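EIAV protease (Equine infectious anemia virus, PDB 1FMB) probably cleaves viral polyproteins as a homodimeric retroviral aspartyl protease. Local coordinates at residues Asn39-Lys42 and Tyr43-Arg46. The protein carries 1 engineered substitution. Sequence-based numbering, arbitrary orientation.
Sequences NRLK and YRGR
At the C-terminal end of helix 35-40 in the retroviral aspartyl protease fold, Arg-44 reaches back from the loop that leads to strand 48-49 and meets the carbonyl of Leu-41. Its chain is extended at chi2 but bent at chi3 (-59°), which turns the guanidinium back toward the carbonyls of Tyr-38, Asn-39 and Leu-41. NH1 lies 2.8 Å from Leu-41 O, a weak hydrogen bond with an N-H...O angle of 125°, and also bonds Tyr-38 O within the helix. Asn-39 O is 3.4 Å from Arg-44 NH1, but poorly aligned for a bond. A water closes a ring beside the direct bond: it donates to Leu-41 O at 2.8 Å and accepts from Arg-44 NH2 at 2.7 Å, lying in the guanidinium plane at its edge. Leu-41 O thus accepts two bonds, the weak one from Arg-44 NH1 and one from the water, and the positive group sits among carbonyl oxygens near the end of helix 35-40, probably a favourable electrostatic match. Leu-41 is the buried residue of this segment; its side chain packs on Leu-20 and Thr-18 of strand 18-24, while its CB comes within 3.4 Å of Tyr-43 O. That carbonyl accepts from Asn-16 ND2, and Lys-42 N bonds Thr-18 OG1, so the loop is tied to the neighbouring hairpin. Tyr-43 CG stays beside its own backbone N (chi1 -57°), setting the ring against the preceding peptide. Lys-42 CB lies over one ring face, 4.2 Å from Tyr-43 CD2, and the bent lysine chain brings NZ to 4.1 Å from Tyr-43 CE2.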
loop_
_atom_site.group_PDB
_atom_site.type_symbol
_atom_site.label_atom_id
_atom_site.label_comp_id
_atom_site.label_asym_id
_atom_site.label_seq_id
_atom_site.Cartn_x
_atom_site.Cartn_y
_atom_site.Cartn_z
ATOM N N ASN A 39 -13.394 14.981 10.271
ATOM C CA ASN A 39 -14.384 16.050 10.441
ATOM C C ASN A 39 -15.822 15.605 10.295
ATOM O O ASN A 39 -16.747 16.294 10.714
ATOM C CB ASN A 39 -14.161 17.168 9.423
ATOM C CG ASN A 39 -12.870 17.911 9.736
ATOM O OD1 ASN A 39 -12.309 18.539 8.834
ATOM N ND2 ASN A 39 -12.353 17.912 10.941
ATOM N N ARG A 40 -16.060 14.458 9.688
ATOM C CA ARG A 40 -17.386 13.906 9.484
ATOM C C ARG A 40 -17.740 12.845 10.521
ATOM O O ARG A 40 -18.880 12.380 10.493
ATOM C CB ARG A 40 -17.397 13.147 8.139
ATOM C CG ARG A 40 -17.894 13.863 6.902
ATOM C CD ARG A 40 -17.496 13.095 5.640
ATOM N NE ARG A 40 -18.093 11.774 5.495
ATOM C CZ ARG A 40 -17.987 11.014 4.410
ATOM N NH1 ARG A 40 -17.343 11.410 3.309
ATOM N NH2 ARG A 40 -18.557 9.821 4.346
ATOM N N LEU A 41 -16.820 12.422 11.402
ATOM C CA LEU A 41 -17.145 11.402 12.379
ATOM C C LEU A 41 -18.264 11.885 13.295
ATOM O O LEU A 41 -18.292 13.048 13.705
ATOM C CB LEU A 41 -15.896 11.052 13.201
ATOM C CG LEU A 41 -14.713 10.436 12.442
ATOM C CD1 LEU A 41 -13.626 10.128 13.456
ATOM C CD2 LEU A 41 -14.997 9.136 11.663
ATOM N N LYS A 42 -19.151 10.997 13.709
ATOM C CA LYS A 42 -20.274 11.364 14.616
ATOM C C LYS A 42 -19.692 11.726 15.964
ATOM O O LYS A 42 -20.194 12.670 16.592
ATOM C CB LYS A 42 -21.214 10.132 14.699
ATOM C CG LYS A 42 -21.610 9.873 13.245
ATOM C CD LYS A 42 -22.892 9.136 12.931
ATOM C CE LYS A 42 -24.026 9.395 13.915
ATOM N NZ LYS A 42 -23.658 9.005 15.313
ATOM N N TYR A 43 -18.600 11.075 16.384
ATOM C CA TYR A 43 -17.983 11.395 17.650
ATOM C C TYR A 43 -16.466 11.463 17.407
ATOM O O TYR A 43 -16.106 10.633 16.586
ATOM C CB TYR A 43 -18.150 10.286 18.701
ATOM C CG TYR A 43 -19.594 9.936 18.947
ATOM C CD1 TYR A 43 -20.356 10.880 19.668
ATOM C CD2 TYR A 43 -20.191 8.764 18.529
ATOM C CE1 TYR A 43 -21.690 10.680 19.973
ATOM C CE2 TYR A 43 -21.534 8.554 18.844
ATOM C CZ TYR A 43 -22.264 9.496 19.550
ATOM O OH TYR A 43 -23.587 9.245 19.830
ATOM N N ARG A 44 -15.781 12.329 18.103
ATOM C CA ARG A 44 -14.321 12.425 17.961
ATOM C C ARG A 44 -13.701 12.514 19.348
ATOM O O ARG A 44 -14.286 13.177 20.208
ATOM C CB ARG A 44 -13.967 13.765 17.275
ATOM C CG ARG A 44 -13.921 13.662 15.773
ATOM C CD ARG A 44 -13.857 15.061 15.151
ATOM N NE ARG A 44 -15.044 15.783 15.601
ATOM C CZ ARG A 44 -16.215 15.555 15.008
ATOM N NH1 ARG A 44 -16.159 14.931 13.826
ATOM N NH2 ARG A 44 -17.313 16.035 15.588
ATOM N N GLY A 45 -12.540 11.907 19.584
ATOM C CA GLY A 45 -11.856 12.002 20.874
ATOM C C GLY A 45 -10.794 13.126 20.645
ATOM O O GLY A 45 -10.825 13.760 19.602
ATOM N N ARG A 46 -9.902 13.255 21.592
ATOM C CA ARG A 46 -8.871 14.269 21.528
ATOM C C ARG A 46 -7.930 13.999 20.361
ATOM O O ARG A 46 -7.914 12.982 19.668
ATOM C CB ARG A 46 -8.197 14.395 22.874
HETATM O O HOH W 1 -19.496 15.589 14.053
#